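Acetylene hydratase (Pelobacter acetylenicus, PDB 2E7Z) catalyses the hydration of acetylene to acetaldehyde, using a tungsten bis(molybdopterin guanine dinucleotide) cofactor and a [4Fe-4S] cluster. Local coordinates at residues N48-T51 against I52-H55; F442-P445 against T446-L449; E487-D490 against E491-I495. All blocks are in the same frame, centred on the assembly; numbering follows the deposited sequence.

Contact 1: residues N48-T51 against I52-H55; sequences NADT and IRTH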
# COMPACT_ATOMS: atom_id res chain seq x y z
N ASN A 48 -5.87 -21.48 5.50
CA ASN A 48 -4.64 -22.25 5.47
C ASN A 48 -3.46 -21.53 6.11
O ASN A 48 -2.32 -21.92 5.91
CB ASN A 48 -4.32 -22.63 4.04
CG ASN A 48 -5.37 -23.56 3.45
OD1 ASN A 48 -5.49 -24.72 3.86
ND2 ASN A 48 -6.14 -23.06 2.48
N ALA A 49 -3.73 -20.49 6.90
CA ALA A 49 -2.65 -19.73 7.51
C ALA A 49 -1.73 -20.54 8.41
O ALA A 49 -0.53 -20.25 8.52
CB ALA A 49 -3.21 -18.50 8.24
N ASP A 50 -2.28 -21.56 9.06
CA ASP A 50 -1.45 -22.37 9.96
C ASP A 50 -0.41 -23.17 9.19
O ASP A 50 0.63 -23.49 9.75
CB ASP A 50 -2.28 -23.27 10.89
CG ASP A 50 -1.53 -23.61 12.18
OD1 ASP A 50 -0.85 -22.70 12.71
OD2 ASP A 50 -1.61 -24.79 12.65
N THR A 51 -0.64 -23.42 7.90
CA THR A 51 0.38 -24.11 7.08
C THR A 51 1.61 -23.22 6.86
O THR A 51 2.71 -23.71 6.58
CB THR A 51 -0.13 -24.56 5.70
OG1 THR A 51 -0.32 -23.41 4.87
CG2 THR A 51 -1.43 -25.36 5.81
N ILE A 52 1.40 -21.90 6.99
CA ILE A 52 2.49 -20.93 6.95
C ILE A 52 3.11 -20.77 8.34
O ILE A 52 4.34 -20.82 8.49
CB ILE A 52 1.99 -19.59 6.44
CG1 ILE A 52 1.31 -19.76 5.06
CG2 ILE A 52 3.15 -18.58 6.34
CD1 ILE A 52 2.19 -20.35 3.94
N ARG A 53 2.26 -20.57 9.36
CA ARG A 53 2.78 -20.47 10.72
C ARG A 53 3.67 -21.68 11.10
O ARG A 53 4.67 -21.52 11.82
CB ARG A 53 1.65 -20.31 11.74
CG ARG A 53 2.16 -20.03 13.14
CD ARG A 53 1.09 -20.30 14.18
NE ARG A 53 1.07 -21.69 14.65
CZ ARG A 53 1.87 -22.16 15.60
NH1 ARG A 53 2.79 -21.39 16.18
NH2 ARG A 53 1.72 -23.43 16.00
N THR A 54 3.30 -22.88 10.64
CA THR A 54 4.04 -24.09 11.00
C THR A 54 4.93 -24.61 9.88
O THR A 54 5.40 -25.75 9.94
CB THR A 54 3.10 -25.24 11.49
OG1 THR A 54 2.24 -25.64 10.42
CG2 THR A 54 2.25 -24.74 12.64
N HIS A 55 5.14 -23.81 8.84
CA HIS A 55 5.88 -24.28 7.67
C HIS A 55 7.28 -24.72 8.07
O HIS A 55 7.94 -24.03 8.87
CB HIS A 55 5.94 -23.20 6.58
CG HIS A 55 6.25 -23.79 5.25
ND1 HIS A 55 7.53 -24.10 4.85
CD2 HIS A 55 5.43 -24.20 4.25
CE1 HIS A 55 7.48 -24.68 3.66
NE2 HIS A 55 6.22 -24.73 3.27
O HOH W 1 -0.28 -25.26 14.99
O HOH W 2 -0.98 -26.73 10.93

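Contact 2: residues F442-P445 against T446-L449; sequences FMTP and TAQL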
# COMPACT_ATOMS: atom_id res chain seq x y z
N PHE A 442 10.45 -15.83 6.57
CA PHE A 442 11.10 -16.75 5.64
C PHE A 442 12.39 -16.17 5.09
O PHE A 442 12.62 -14.95 5.19
CB PHE A 442 10.12 -17.09 4.51
CG PHE A 442 8.92 -17.87 5.00
CD1 PHE A 442 9.02 -19.26 5.17
CD2 PHE A 442 7.75 -17.24 5.36
CE1 PHE A 442 7.93 -19.98 5.68
CE2 PHE A 442 6.66 -17.94 5.86
CZ PHE A 442 6.77 -19.33 6.04
N MET A 443 13.21 -17.04 4.49
CA MET A 443 14.42 -16.62 3.80
C MET A 443 14.02 -16.06 2.42
O MET A 443 14.23 -16.66 1.38
CB MET A 443 15.41 -17.80 3.72
CG MET A 443 16.78 -17.47 3.18
SD MET A 443 17.71 -16.14 4.04
CE MET A 443 18.20 -16.94 5.57
N THR A 444 13.43 -14.87 2.45
CA THR A 444 12.98 -14.20 1.25
C THR A 444 14.18 -13.74 0.41
O THR A 444 15.32 -13.76 0.87
CB THR A 444 12.15 -12.96 1.60
OG1 THR A 444 13.04 -12.02 2.20
CG2 THR A 444 11.03 -13.32 2.55
N PRO A 445 13.93 -13.34 -0.85
CA PRO A 445 15.01 -12.81 -1.64
C PRO A 445 15.74 -11.65 -0.96
O PRO A 445 16.95 -11.54 -1.06
CB PRO A 445 14.32 -12.40 -2.95
CG PRO A 445 13.16 -13.43 -3.07
CD PRO A 445 12.69 -13.55 -1.63
N THR A 446 15.00 -10.80 -0.24
CA THR A 446 15.63 -9.73 0.54
C THR A 446 16.44 -10.29 1.72
O THR A 446 17.56 -9.87 1.96
CB THR A 446 14.55 -8.76 1.04
OG1 THR A 446 13.89 -8.23 -0.10
CG2 THR A 446 15.20 -7.63 1.80
N ALA A 447 15.88 -11.26 2.45
CA ALA A 447 16.59 -11.85 3.58
C ALA A 447 17.90 -12.51 3.11
O ALA A 447 18.91 -12.51 3.81
CB ALA A 447 15.70 -12.87 4.28
N GLN A 448 17.88 -13.01 1.87
CA GLN A 448 19.06 -13.67 1.32
C GLN A 448 20.26 -12.75 1.20
O GLN A 448 21.41 -13.16 1.14
CB GLN A 448 18.72 -14.22 -0.03
CG GLN A 448 17.89 -15.51 0.13
CD GLN A 448 17.40 -16.08 -1.18
OE1 GLN A 448 18.10 -16.00 -2.20
NE2 GLN A 448 16.20 -16.66 -1.17
N LEU A 449 19.95 -11.45 1.17
CA LEU A 449 20.93 -10.36 1.05
C LEU A 449 21.31 -9.75 2.38
O LEU A 449 22.07 -8.77 2.44
CB LEU A 449 20.40 -9.29 0.08
CG LEU A 449 20.38 -9.74 -1.39
CD1 LEU A 449 19.33 -9.02 -2.24
CD2 LEU A 449 21.75 -9.62 -2.02

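Contact 3: residues E487-D490 against E491-I495; sequences EAKD and EYYFI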
# COMPACT_ATOMS: atom_id res chain seq x y z
N GLU A 487 12.05 -19.31 18.44
CA GLU A 487 12.51 -18.06 19.03
C GLU A 487 11.96 -16.87 18.26
O GLU A 487 12.57 -15.80 18.25
CB GLU A 487 14.04 -18.03 19.08
CG GLU A 487 14.62 -18.73 20.29
CD GLU A 487 14.58 -17.85 21.52
OE1 GLU A 487 15.38 -16.88 21.59
OE2 GLU A 487 13.73 -18.12 22.40
N ALA A 488 10.79 -17.03 17.64
CA ALA A 488 10.17 -15.86 16.95
C ALA A 488 9.79 -14.81 17.99
O ALA A 488 9.31 -15.12 19.07
CB ALA A 488 8.98 -16.33 16.17
N LYS A 489 10.03 -13.55 17.65
CA LYS A 489 9.76 -12.49 18.60
C LYS A 489 8.96 -11.40 17.90
O LYS A 489 8.92 -11.33 16.69
CB LYS A 489 11.07 -11.86 19.13
CG LYS A 489 12.05 -12.79 19.82
CD LYS A 489 11.60 -13.23 21.17
CE LYS A 489 12.64 -14.17 21.80
NZ LYS A 489 12.05 -14.89 22.95
N ASP A 490 8.40 -10.53 18.72
CA ASP A 490 7.61 -9.43 18.20
C ASP A 490 8.43 -8.21 17.76
O ASP A 490 9.59 -8.07 18.14
CB ASP A 490 6.53 -9.05 19.20
CG ASP A 490 7.05 -8.29 20.37
OD1 ASP A 490 7.24 -7.08 20.21
OD2 ASP A 490 7.23 -8.87 21.46
N GLU A 491 7.81 -7.33 16.97
CA GLU A 491 8.56 -6.24 16.37
C GLU A 491 9.06 -5.28 17.43
O GLU A 491 10.14 -4.70 17.28
CB GLU A 491 7.66 -5.51 15.38
CG GLU A 491 8.41 -4.56 14.47
CD GLU A 491 7.45 -3.77 13.57
OE1 GLU A 491 6.21 -3.91 13.79
OE2 GLU A 491 7.92 -3.02 12.69
N TYR A 492 8.27 -5.09 18.50
CA TYR A 492 8.72 -4.19 19.56
C TYR A 492 9.89 -4.74 20.34
O TYR A 492 10.78 -3.97 20.73
CB TYR A 492 7.57 -3.83 20.50
CG TYR A 492 8.03 -2.86 21.60
CD1 TYR A 492 8.59 -1.62 21.28
CD2 TYR A 492 7.99 -3.23 22.95
CE1 TYR A 492 9.06 -0.75 22.28
CE2 TYR A 492 8.44 -2.35 23.94
CZ TYR A 492 8.98 -1.14 23.60
OH TYR A 492 9.45 -0.32 24.59
N TYR A 493 9.92 -6.07 20.54
CA TYR A 493 11.09 -6.68 21.16
C TYR A 493 12.36 -6.27 20.41
O TYR A 493 13.32 -5.79 21.02
CB TYR A 493 10.94 -8.19 21.18
CG TYR A 493 12.11 -8.89 21.77
CD1 TYR A 493 12.23 -9.06 23.15
CD2 TYR A 493 13.14 -9.37 20.95
CE1 TYR A 493 13.33 -9.71 23.69
CE2 TYR A 493 14.25 -9.98 21.49
CZ TYR A 493 14.33 -10.14 22.86
OH TYR A 493 15.40 -10.79 23.42
N PHE A 494 12.39 -6.45 19.09
CA PHE A 494 13.53 -6.06 18.28
C PHE A 494 13.84 -4.57 18.48
O PHE A 494 14.98 -4.21 18.75
CB PHE A 494 13.26 -6.36 16.78
CG PHE A 494 14.24 -5.72 15.84
CD1 PHE A 494 15.59 -6.00 15.91
CD2 PHE A 494 13.83 -4.75 14.92
CE1 PHE A 494 16.51 -5.41 15.06
CE2 PHE A 494 14.76 -4.14 14.06
CZ PHE A 494 16.11 -4.49 14.13
N ILE A 495 12.83 -3.71 18.32
CA ILE A 495 13.09 -2.27 18.39
C ILE A 495 13.63 -1.87 19.78
O ILE A 495 14.61 -1.12 19.88
CB ILE A 495 11.79 -1.46 18.08
CG1 ILE A 495 11.44 -1.60 16.60
CG2 ILE A 495 11.95 0.04 18.43
CD1 ILE A 495 9.93 -1.41 16.31

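Contact 1: residues N48-T51 against I52-H55
Asp-50 and Arg-53, one helical turn apart, run side by side and close a salt bridge in which NE of Arg-53 donates to OD1 of Asp-50 at 2.9 Å. The carboxylate and guanidinium planes are only 12° apart, and OD1 is met nearly head-on at the guanidinium edge. A bend at chi3 (88°) turns NE toward the acid. A water bridges NH2 of Arg-53 and OD2 of Asp-50 at the guanidinium edge, in its plane. With NH1 bound to Glu-461, two acids share the charge of the arginine. The carbonyl of Asp-50 is gripped twice by Thr-54: OG1 donates to O of Asp-50 at 2.8 Å and the backbone N at 2.9 Å, from opposite faces of the carbonyl plane.

Thr-51 holds OG1 between its backbone N and carbonyl carbon (chi1 71°), where it donates in the carbonyl plane to O of Asn-48, at 2.7 Å. The same hydroxyl meets Ile-52, whose side chain passes it at an oblique angle: OG1 of Thr-51 is 4.0 Å from CG1 and 4.1 Å from CD1 of Ile-52. The buried isoleucine also packs against Phe-442. These are side-chain bonds and contacts within the turns of the short helix 49-53, which ends as Thr-54 leaves helical geometry, near the iron-sulfur cluster.

Contact 2: residues F442-P445 against T446-L449
Thr-444 holds the first residues of a helical turn by its side chain: OG1 accepts from the backbone N of Ala-447 at 3.0 Å, with an N-H...O angle of 165°, the i to i+3 bond of an ST motif. The turn lies in the loop between strands 435-440 and 452-455 of the seven-stranded mixed sheet, and Thr-444 also touches a molybdopterin guanine dinucleotide.

Two further hydrogen bonds draw the segments together. The backbone N of Gln-448 donates to O of Thr-444 at 2.8 Å, closing an i to i+4 turn. Its side-chain amide reaches back farther, NE2 donating to O of Met-443 at 3.2 Å; the bond is nearly straight and lies in the plane of the amide, but NE2 stands 37° above the carbonyl plane of Met-443. An extended chi2 (175°) lets the amide reach that carbonyl. NE2 also bonds Ser-689 and OE1 takes the backbone N-H of Gly-683, so both ends of this buried amide are held and its rotation is fixed.

Apolar contacts accompany these bonds. Met-443, the centre of an inverse gamma turn, is modelled in two conformers; in the one described it folds back through bends at chi2 and chi3 and sets SD 3.8 Å from CB of Ala-447. In this conformer the methionine and glutamine side chains cross at a slant, CG of Met-443 3.8 Å from CG of Gln-448. Ala-447 also touches Val-453 of the adjoining strand. At the far end of the turn, CD1 of Leu-449 comes to 3.7 Å from O of Pro-445.

Contact 3: residues E487-D490 against E491-I495
With chi1 at 76°, the carboxylate of Asp-490 sits between its own backbone N and carbonyl carbon, which swings OD1 over the first turn of helix 491-501, while Tyr-493, its CG anti to N (178°), sends its ring back under the chain of Lys-489. Asp-490 is the N-cap. Its OD1 accepts from N of Tyr-493 at 2.9 Å, the donor approaching from well above the carboxylate plane, and more weakly from N of Tyr-492 at 2.8 Å, where the N-H points poorly. Two N-H groups of the first helical turn are thereby engaged, and the negative charge at the helix start probably interacts favourably with the helix dipole. A long, weak bond from N of Phe-494 to O of Asp-490 opens the regular backbone ladder.

Lys-489 bends at chi2 and lays its aliphatic chain across the tyrosine. CB comes to 3.7 Å from CD2 of Tyr-493, and CD stands over the centre of one ring face, 4.2 Å from the centroid, as a CH-pi contact. NZ lies farther out, with at most a weak cation-pi attraction and a long salt bridge to OE2 of Glu-487 at 3.7 Å. An alanine in place of Asp-490 would probably leave the N-H groups of Tyr-492 and Tyr-493 without their capping acceptor and loosen the start of the helix.

Trp-80 of helix 80-98 meets the Tyr-493 ring edge-to-face and also touches Lys-489, Arg-513 of helix 513-520 lies against Asp-490, and backbone bonds tie Lys-489 to Pro-455, the last residue of strand 452-455, and to Asp-457.

The three contacts lie on the same side of the chain's centre, their own centres 18 to 19 Å apart. Contacts 1 and 2 meet directly through Phe-442, whose CE2 packs 3.6 Å from CG2 of Ile-52 and whose CE1 lies 3.9 Å from CB of His-55. Contact 3 touches neither, its nearest atoms about 8 Å from contact 1 and about 10 Å from contact 2. Contact 2 touches the cofactor: the side chain of Thr-444 is about 3 Å from a molybdopterin guanine dinucleotide, whereas those of Ile-52 and Glu-491 are each about 7 Å from one. Contact 1 is also near the iron-sulfur cluster, about 8 Å from the side chain of Ala-49.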